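Local coordinates for Mypaa.01249.c (Mycobacterium paratuberculosis, PDB 3RD5), which is of unconfirmed activity but probably works as an oxidoreductase of the short-chain dehydrogenase/reductase family, at residues M97-Q111 against N153-Y165. Sequence-based numbering, arbitrary orientation.
Sequences MAVPYALTVDGFESQ and NWRSRRYSPWLAY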
ATOM      1  N   MET A  97       1.633   2.331  12.624  1.00 13.20           N
ATOM      2  CA  MET A  97       2.712   1.455  13.042  1.00 13.25           C
ATOM      3  C   MET A  97       2.895   1.391  14.565  1.00 14.27           C
ATOM      4  O   MET A  97       3.269   2.389  15.199  1.00 15.26           O
ATOM      5  CB  MET A  97       4.068   1.869  12.380  1.00 13.74           C
ATOM      6  CG  MET A  97       5.207   0.943  12.710  1.00 12.14           C
ATOM      7  SD  MET A  97       6.743   1.314  11.784  1.00 16.65           S
ATOM      8  CE  MET A  97       7.284   2.837  12.587  1.00 18.19           C
ATOM      9  N   ALA A  98       2.703   0.192  15.109  1.00 12.89           N
ATOM     10  CA  ALA A  98       3.031  -0.118  16.519  1.00 13.73           C
ATOM     11  C   ALA A  98       2.346   0.807  17.508  1.00 16.00           C
ATOM     12  O   ALA A  98       2.922   1.321  18.449  1.00 19.92           O
ATOM     13  CB  ALA A  98       4.539  -0.143  16.706  1.00 15.13           C
ATOM     14  N   VAL A  99       1.062   0.997  17.280  1.00 14.17           N
ATOM     15  CA  VAL A  99       0.154   1.817  18.095  1.00 14.63           C
ATOM     16  C   VAL A  99      -0.551   0.934  19.154  1.00 14.17           C
ATOM     17  O   VAL A  99      -0.523  -0.298  19.056  1.00 13.79           O
ATOM     18  CB  VAL A  99      -0.894   2.512  17.213  1.00 14.51           C
ATOM     19  CG1 VAL A  99      -0.204   3.543  16.270  1.00 17.77           C
ATOM     20  CG2 VAL A  99      -1.728   1.524  16.421  1.00 15.96           C
ATOM     21  N   PRO A 100      -1.157   1.546  20.184  1.00 15.16           N
ATOM     22  CA  PRO A 100      -1.974   0.786  21.131  1.00 15.41           C
ATOM     23  C   PRO A 100      -3.153   0.090  20.498  1.00 15.24           C
ATOM     24  O   PRO A 100      -3.566   0.408  19.372  1.00 15.08           O
ATOM     25  CB  PRO A 100      -2.416   1.837  22.155  1.00 17.34           C
ATOM     26  CG  PRO A 100      -1.380   2.936  22.020  1.00 18.23           C
ATOM     27  CD  PRO A 100      -1.060   2.958  20.561  1.00 16.59           C
ATOM     28  N   TYR A 101      -3.694  -0.875  21.219  1.00 15.50           N
ATOM     29  CA  TYR A 101      -4.894  -1.587  20.781  1.00 14.93           C
ATOM     30  C   TYR A 101      -6.063  -0.622  20.632  1.00 14.09           C
ATOM     31  O   TYR A 101      -6.361   0.138  21.540  1.00 15.07           O
ATOM     32  CB  TYR A 101      -5.260  -2.675  21.812  1.00 15.51           C
ATOM     33  CG  TYR A 101      -6.551  -3.393  21.547  1.00 14.84           C
ATOM     34  CD1 TYR A 101      -7.724  -3.010  22.191  1.00 15.42           C
ATOM     35  CD2 TYR A 101      -6.593  -4.467  20.670  1.00 16.41           C
ATOM     36  CE1 TYR A 101      -8.936  -3.645  21.932  1.00 16.43           C
ATOM     37  CE2 TYR A 101      -7.800  -5.147  20.421  1.00 16.03           C
ATOM     38  CZ  TYR A 101      -8.959  -4.734  21.069  1.00 16.28           C
ATOM     39  OH  TYR A 101     -10.183  -5.368  20.846  1.00 18.18           O
ATOM     40  N   ALA A 102      -6.722  -0.692  19.484  1.00 15.22           N
ATOM     41  CA  ALA A 102      -7.884   0.115  19.150  1.00 15.49           C
ATOM     42  C   ALA A 102      -8.630  -0.519  18.014  1.00 16.01           C
ATOM     43  O   ALA A 102      -8.053  -1.274  17.236  1.00 16.54           O
ATOM     44  CB  ALA A 102      -7.457   1.559  18.784  1.00 16.77           C
ATOM     45  N   LEU A 103      -9.924  -0.219  17.931  1.00 17.18           N
ATOM     46  CA  LEU A 103     -10.788  -0.748  16.895  1.00 17.52           C
ATOM     47  C   LEU A 103     -11.251   0.348  15.961  1.00 18.71           C
ATOM     48  O   LEU A 103     -11.494   1.506  16.359  1.00 21.70           O
ATOM     49  CB  LEU A 103     -11.997  -1.421  17.547  1.00 18.73           C
ATOM     50  CG  LEU A 103     -11.720  -2.663  18.384  1.00 18.93           C
ATOM     51  CD1 LEU A 103     -13.071  -3.246  18.901  1.00 23.51           C
ATOM     52  CD2 LEU A 103     -10.874  -3.723  17.691  1.00 21.43           C
ATOM     53  N   THR A 104     -11.426  -0.031  14.710  1.00 17.70           N
ATOM     54  CA  THR A 104     -11.990   0.863  13.697  1.00 18.27           C
ATOM     55  C   THR A 104     -13.519   0.912  13.842  1.00 19.68           C
ATOM     56  O   THR A 104     -14.103   0.162  14.590  1.00 20.09           O
ATOM     57  CB  THR A 104     -11.593   0.391  12.273  1.00 17.20           C
ATOM     58  OG1 THR A 104     -12.316  -0.823  11.934  1.00 17.12           O
ATOM     59  CG2 THR A 104     -10.133   0.167  12.123  1.00 17.04           C
ATOM     60  N   VAL A 105     -14.134   1.778  13.019  1.00 21.65           N
ATOM     61  CA  VAL A 105     -15.581   1.905  12.903  1.00 22.95           C
ATOM     62  C   VAL A 105     -16.236   0.526  12.657  1.00 21.42           C
ATOM     63  O   VAL A 105     -17.349   0.203  13.144  1.00 22.91           O
ATOM     64  CB  VAL A 105     -15.915   2.881  11.692  1.00 22.91           C
ATOM     65  CG1 VAL A 105     -17.387   2.976  11.486  1.00 29.78           C
ATOM     66  CG2 VAL A 105     -15.261   4.284  11.929  1.00 27.17           C
ATOM     67  N   ASP A 106     -15.548  -0.277  11.848  1.00 17.98           N
ATOM     68  CA  ASP A 106     -16.032  -1.591  11.444  1.00 17.87           C
ATOM     69  C   ASP A 106     -15.653  -2.749  12.379  1.00 17.78           C
ATOM     70  O   ASP A 106     -15.969  -3.913  12.102  1.00 20.01           O
ATOM     71  CB  ASP A 106     -15.558  -1.852   9.995  1.00 17.08           C
ATOM     72  CG  ASP A 106     -16.025  -0.748   9.047  1.00 20.04           C
ATOM     73  OD1 ASP A 106     -17.263  -0.671   8.823  1.00 22.77           O
ATOM     74  OD2 ASP A 106     -15.180   0.060   8.614  1.00 18.81           O
ATOM     75  N   GLY A 107     -14.997  -2.414  13.479  1.00 18.05           N
ATOM     76  CA  GLY A 107     -14.609  -3.398  14.488  1.00 17.83           C
ATOM     77  C   GLY A 107     -13.328  -4.126  14.253  1.00 17.85           C
ATOM     78  O   GLY A 107     -13.056  -5.162  14.886  1.00 18.93           O
ATOM     79  N   PHE A 108     -12.503  -3.590  13.353  1.00 15.65           N
ATOM     80  CA  PHE A 108     -11.237  -4.236  13.066  1.00 15.08           C
ATOM     81  C   PHE A 108     -10.149  -3.707  14.008  1.00 14.38           C
ATOM     82  O   PHE A 108     -10.157  -2.541  14.380  1.00 14.67           O
ATOM     83  CB  PHE A 108     -10.762  -3.974  11.626  1.00 14.98           C
ATOM     84  CG  PHE A 108     -11.777  -4.263  10.547  1.00 15.40           C
ATOM     85  CD1 PHE A 108     -12.658  -5.342  10.625  1.00 14.79           C
ATOM     86  CD2 PHE A 108     -11.767  -3.500   9.382  1.00 14.81           C
ATOM     87  CE1 PHE A 108     -13.543  -5.575   9.599  1.00 15.24           C
ATOM     88  CE2 PHE A 108     -12.659  -3.778   8.327  1.00 15.60           C
ATOM     89  CZ  PHE A 108     -13.556  -4.801   8.483  1.00 15.95           C
ATOM     90  N   GLU A 109      -9.171  -4.542  14.367  1.00 14.33           N
ATOM     91  CA  GLU A 109      -7.967  -4.045  15.051  1.00 14.07           C
ATOM     92  C   GLU A 109      -7.342  -2.989  14.128  1.00 13.68           C
ATOM     93  O   GLU A 109      -7.324  -3.147  12.896  1.00 13.61           O
ATOM     94  CB  GLU A 109      -7.020  -5.195  15.394  1.00 13.31           C
ATOM     95  CG  GLU A 109      -5.734  -4.806  16.095  1.00 14.34           C
ATOM     96  CD  GLU A 109      -4.630  -4.308  15.144  1.00 13.95           C
ATOM     97  OE1 GLU A 109      -4.500  -4.912  14.053  1.00 14.39           O
ATOM     98  OE2 GLU A 109      -3.918  -3.322  15.475  1.00 13.75           O
ATOM     99  N   SER A 110      -6.859  -1.894  14.698  1.00 13.60           N
ATOM    100  CA  SER A 110      -6.578  -0.735  13.836  1.00 13.05           C
ATOM    101  C   SER A 110      -5.458  -0.924  12.815  1.00 12.99           C
ATOM    102  O   SER A 110      -5.538  -0.372  11.720  1.00 13.08           O
ATOM    103  CB  SER A 110      -6.393   0.558  14.649  1.00 13.39           C
ATOM    104  OG  SER A 110      -5.155   0.577  15.350  1.00 15.29           O
ATOM    105  N   GLN A 111      -4.437  -1.695  13.149  1.00 12.68           N
ATOM    106  CA  GLN A 111      -3.327  -1.873  12.207  1.00 12.39           C
ATOM    107  C   GLN A 111      -3.763  -2.770  11.053  1.00 12.52           C
ATOM    108  O   GLN A 111      -3.556  -2.423   9.889  1.00 12.60           O
ATOM    109  CB  GLN A 111      -2.053  -2.350  12.901  1.00 11.99           C
ATOM    110  CG  GLN A 111      -1.588  -1.380  13.970  1.00 12.81           C
ATOM    111  CD  GLN A 111      -0.221  -1.699  14.502  1.00 12.62           C
ATOM    112  OE1 GLN A 111       0.793  -1.565  13.786  1.00 12.35           O
ATOM    113  NE2 GLN A 111      -0.155  -2.113  15.771  1.00 13.80           N
ATOM    114  N   ASN A 153      -8.343 -10.011  14.282  1.00 14.29           N
ATOM    115  CA  ASN A 153      -8.547  -8.723  14.928  1.00 14.30           C
ATOM    116  C   ASN A 153      -8.186  -8.696  16.417  1.00 13.97           C
ATOM    117  O   ASN A 153      -8.516  -7.730  17.111  1.00 15.03           O
ATOM    118  CB  ASN A 153      -9.987  -8.242  14.677  1.00 15.06           C
ATOM    119  CG  ASN A 153     -10.196  -7.816  13.241  1.00 14.94           C
ATOM    120  OD1 ASN A 153      -9.499  -6.932  12.746  1.00 14.97           O
ATOM    121  ND2 ASN A 153     -11.112  -8.485  12.513  1.00 19.23           N
ATOM    122  N   TRP A 154      -7.435  -9.680  16.877  1.00 13.97           N
ATOM    123  CA  TRP A 154      -6.826  -9.656  18.234  1.00 13.99           C
ATOM    124  C   TRP A 154      -7.906  -9.480  19.302  1.00 15.85           C
ATOM    125  O   TRP A 154      -7.704  -8.754  20.288  1.00 16.08           O
ATOM    126  CB  TRP A 154      -5.767  -8.539  18.319  1.00 13.65           C
ATOM    127  CG  TRP A 154      -4.580  -8.664  17.397  1.00 14.02           C
ATOM    128  CD1 TRP A 154      -4.519  -8.307  16.073  1.00 13.88           C
ATOM    129  CD2 TRP A 154      -3.275  -9.145  17.746  1.00 13.21           C
ATOM    130  NE1 TRP A 154      -3.257  -8.541  15.590  1.00 13.58           N
ATOM    131  CE2 TRP A 154      -2.486  -9.066  16.589  1.00 12.29           C
ATOM    132  CE3 TRP A 154      -2.701  -9.637  18.935  1.00 13.29           C
ATOM    133  CZ2 TRP A 154      -1.146  -9.454  16.563  1.00 13.93           C
ATOM    134  CZ3 TRP A 154      -1.366 -10.031  18.913  1.00 14.45           C
ATOM    135  CH2 TRP A 154      -0.607  -9.941  17.730  1.00 14.71           C
ATOM    136  N   ARG A 155      -9.018 -10.181  19.141  1.00 16.62           N
ATOM    137  CA  ARG A 155     -10.127 -10.072  20.106  1.00 17.80           C
ATOM    138  C   ARG A 155      -9.953 -10.942  21.344  1.00 18.96           C
ATOM    139  O   ARG A 155     -10.482 -10.606  22.432  1.00 19.14           O
ATOM    140  CB  ARG A 155     -11.430 -10.461  19.399  1.00 18.73           C
ATOM    141  CG  ARG A 155     -12.676 -10.242  20.245  1.00 24.09           C
ATOM    142  CD  ARG A 155     -12.902  -8.798  20.561  1.00 30.56           C
ATOM    143  NE  ARG A 155     -13.952  -8.690  21.576  1.00 37.28           N
ATOM    144  CZ  ARG A 155     -13.747  -8.770  22.891  1.00 39.77           C
ATOM    145  NH1 ARG A 155     -12.510  -8.925  23.396  1.00 37.41           N
ATOM    146  NH2 ARG A 155     -14.794  -8.675  23.712  1.00 42.13           N
ATOM    147  N   SER A 156      -9.241 -12.044  21.200  1.00 18.02           N
ATOM    148  CA  SER A 156      -9.162 -13.105  22.238  1.00 19.37           C
ATOM    149  C   SER A 156      -7.736 -13.548  22.532  1.00 17.93           C
ATOM    150  O   SER A 156      -7.502 -14.659  23.025  1.00 19.75           O
ATOM    151  CB  SER A 156     -10.027 -14.308  21.809  1.00 21.10           C
ATOM    152  OG  SER A 156     -11.378 -13.893  21.609  1.00 25.07           O
ATOM    153  N   ARG A 157      -6.776 -12.669  22.248  1.00 17.37           N
ATOM    154  CA  ARG A 157      -5.370 -12.941  22.455  1.00 15.94           C
ATOM    155  C   ARG A 157      -4.669 -11.609  22.804  1.00 16.01           C
ATOM    156  O   ARG A 157      -4.971 -10.592  22.207  1.00 16.95           O
ATOM    157  CB  ARG A 157      -4.721 -13.585  21.195  1.00 16.34           C
ATOM    158  CG  ARG A 157      -4.774 -12.758  19.930  1.00 15.43           C
ATOM    159  CD  ARG A 157      -4.537 -13.619  18.686  1.00 16.63           C
ATOM    160  NE  ARG A 157      -4.649 -12.906  17.413  1.00 14.71           N
ATOM    161  CZ  ARG A 157      -3.616 -12.531  16.645  1.00 14.55           C
ATOM    162  NH1 ARG A 157      -2.364 -12.760  17.016  1.00 16.86           N
ATOM    163  NH2 ARG A 157      -3.869 -11.957  15.486  1.00 14.94           N
ATOM    164  N   ARG A 158      -3.764 -11.640  23.768  1.00 16.23           N
ATOM    165  CA  ARG A 158      -3.055 -10.450  24.239  1.00 16.52           C
ATOM    166  C   ARG A 158      -2.443  -9.710  23.051  1.00 15.81           C
ATOM    167  O   ARG A 158      -1.782 -10.315  22.165  1.00 16.21           O
ATOM    168  CB  ARG A 158      -1.951 -10.833  25.223  1.00 17.99           C
ATOM    169  CG  ARG A 158      -1.005  -9.686  25.595  1.00 18.26           C
ATOM    170  CD  ARG A 158       0.167 -10.225  26.468  1.00 21.83           C
ATOM    171  NE  ARG A 158      -0.305 -10.567  27.763  1.00 22.85           N
ATOM    172  CZ  ARG A 158       0.013 -11.657  28.479  1.00 22.07           C
ATOM    173  NH1 ARG A 158       0.742 -12.662  27.975  1.00 23.35           N
ATOM    174  NH2 ARG A 158      -0.466 -11.763  29.677  1.00 20.89           N
ATOM    175  N   TYR A 159      -2.615  -8.394  23.036  1.00 15.09           N
ATOM    176  CA  TYR A 159      -2.090  -7.563  21.973  1.00 14.41           C
ATOM    177  C   TYR A 159      -0.587  -7.340  22.096  1.00 14.68           C
ATOM    178  O   TYR A 159      -0.052  -7.164  23.189  1.00 15.66           O
ATOM    179  CB  TYR A 159      -2.785  -6.216  22.036  1.00 14.57           C
ATOM    180  CG  TYR A 159      -2.516  -5.233  20.902  1.00 13.44           C
ATOM    181  CD1 TYR A 159      -3.040  -5.446  19.617  1.00 14.12           C
ATOM    182  CD2 TYR A 159      -1.808  -4.057  21.145  1.00 15.70           C
ATOM    183  CE1 TYR A 159      -2.854  -4.470  18.638  1.00 14.66           C
ATOM    184  CE2 TYR A 159      -1.630  -3.105  20.181  1.00 15.26           C
ATOM    185  CZ  TYR A 159      -2.127  -3.333  18.946  1.00 15.36           C
ATOM    186  OH  TYR A 159      -1.938  -2.280  18.008  1.00 17.89           O
ATOM    187  N   SER A 160       0.087  -7.257  20.942  1.00 14.88           N
ATOM    188  CA  SER A 160       1.461  -6.810  20.788  1.00 15.69           C
ATOM    189  C   SER A 160       1.466  -5.693  19.742  1.00 15.06           C
ATOM    190  O   SER A 160       1.157  -5.979  18.556  1.00 15.16           O
ATOM    191  CB  SER A 160       2.320  -7.962  20.319  1.00 16.01           C
ATOM    192  OG  SER A 160       3.587  -7.448  19.827  1.00 17.36           O
ATOM    193  N   PRO A 161       1.818  -4.446  20.104  1.00 14.38           N
ATOM    194  CA  PRO A 161       1.863  -3.393  19.091  1.00 14.14           C
ATOM    195  C   PRO A 161       2.709  -3.775  17.851  1.00 13.79           C
ATOM    196  O   PRO A 161       2.291  -3.540  16.713  1.00 13.58           O
ATOM    197  CB  PRO A 161       2.419  -2.187  19.830  1.00 15.19           C
ATOM    198  CG  PRO A 161       1.937  -2.417  21.251  1.00 16.14           C
ATOM    199  CD  PRO A 161       2.020  -3.889  21.469  1.00 15.31           C
ATOM    200  N   TRP A 162       3.898  -4.316  18.073  1.00 13.83           N
ATOM    201  CA  TRP A 162       4.784  -4.652  16.951  1.00 13.32           C
ATOM    202  C   TRP A 162       4.327  -5.888  16.220  1.00 13.35           C
ATOM    203  O   TRP A 162       4.394  -5.910  14.966  1.00 13.56           O
ATOM    204  CB  TRP A 162       6.267  -4.750  17.387  1.00 13.53           C
ATOM    205  CG  TRP A 162       6.876  -3.403  17.533  1.00 14.54           C
ATOM    206  CD1 TRP A 162       7.124  -2.710  18.701  1.00 16.98           C
ATOM    207  CD2 TRP A 162       7.207  -2.521  16.464  1.00 14.73           C
ATOM    208  NE1 TRP A 162       7.626  -1.477  18.392  1.00 19.01           N
ATOM    209  CE2 TRP A 162       7.701  -1.339  17.028  1.00 16.86           C
ATOM    210  CE3 TRP A 162       7.173  -2.648  15.064  1.00 16.10           C
ATOM    211  CZ2 TRP A 162       8.127  -0.250  16.219  1.00 16.71           C
ATOM    212  CZ3 TRP A 162       7.610  -1.568  14.274  1.00 16.37           C
ATOM    213  CH2 TRP A 162       8.087  -0.399  14.882  1.00 17.81           C
ATOM    214  N   LEU A 163       3.872  -6.944  16.896  1.00 13.37           N
ATOM    215  CA  LEU A 163       3.406  -8.122  16.156  1.00 13.26           C
ATOM    216  C   LEU A 163       2.085  -7.858  15.400  1.00 12.21           C
ATOM    217  O   LEU A 163       1.817  -8.477  14.368  1.00 13.65           O
ATOM    218  CB  LEU A 163       3.365  -9.410  17.006  1.00 14.24           C
ATOM    219  CG  LEU A 163       4.722  -9.987  17.391  1.00 16.63           C
ATOM    220  CD1 LEU A 163       4.522 -11.127  18.436  1.00 22.20           C
ATOM    221  CD2 LEU A 163       5.488 -10.507  16.167  1.00 20.50           C
ATOM    222  N   ALA A 164       1.280  -6.924  15.887  1.00 12.93           N
ATOM    223  CA  ALA A 164       0.094  -6.481  15.135  1.00 12.27           C
ATOM    224  C   ALA A 164       0.505  -5.716  13.870  1.00 12.00           C
ATOM    225  O   ALA A 164      -0.088  -5.913  12.791  1.00 12.35           O
ATOM    226  CB  ALA A 164      -0.864  -5.653  16.035  1.00 13.64           C
ATOM    227  N   TYR A 165       1.529  -4.864  13.973  1.00 12.09           N
ATOM    228  CA  TYR A 165       2.153  -4.271  12.776  1.00 11.49           C
ATOM    229  C   TYR A 165       2.610  -5.370  11.811  1.00 11.60           C
ATOM    230  O   TYR A 165       2.284  -5.362  10.621  1.00 12.09           O
ATOM    231  CB  TYR A 165       3.309  -3.347  13.139  1.00 11.60           C
ATOM    232  CG  TYR A 165       3.813  -2.525  11.959  1.00 11.81           C
ATOM    233  CD1 TYR A 165       2.954  -1.688  11.234  1.00 12.09           C
ATOM    234  CD2 TYR A 165       5.117  -2.630  11.530  1.00 12.91           C
ATOM    235  CE1 TYR A 165       3.406  -0.958  10.154  1.00 12.30           C
ATOM    236  CE2 TYR A 165       5.571  -1.912  10.465  1.00 13.07           C
ATOM    237  CZ  TYR A 165       4.719  -1.067   9.786  1.00 13.22           C
ATOM    238  OH  TYR A 165       5.206  -0.373   8.669  1.00 14.38           O
TER
HETATM  239  O   HOH W   1     -10.535  -7.070  18.793  1.00 19.91           O
HETATM  240  O   HOH W   2      -2.675  -6.857  13.096  1.00 12.85           O
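The backbones of 97-111 and 153-165 approach at both ends, CA to CA 4.3 Å for Ala98 and Pro161 and 4.7 Å for Glu109 and Asn153. Between these points Gln111 shows how one amide at the start of a helix can tie a loop to the start of another helix. Its NE2 donates to Tyr159 OH (2.9 Å), which lies in the amide plane, and to a lone pair of Pro161 O (3.0 Å), while its OE1 accepts from Ala98 N; three bonds thus fix the rotation of the amide. Tyr159 OH in turn donates to Val99 O (2.7 Å). Tyr101 lays CB over one face of the Tyr159 ring, and its ring edge meets that ring's face in a T-shaped (edge-to-face) pair, planes at 76°. Met97, with CG anti to the backbone N (chi1 -176°), puts CG over the centre of the Tyr165 ring and brings SD obliquely toward Trp162, whose face receives Ala98 CB. Asn153 OD1 accepts from Glu109 N (2.9 Å), the donor lying above the amide carbonyl plane. Glu109 and Ser160 N-cap helices 110-126 and 161-185 of this Rossmann-type fold; Tyr165 opens a Tyr-Ser-Gln-Ser-Lys sequence matching the family's YxxxK motif, consistent with an active-site tyrosine.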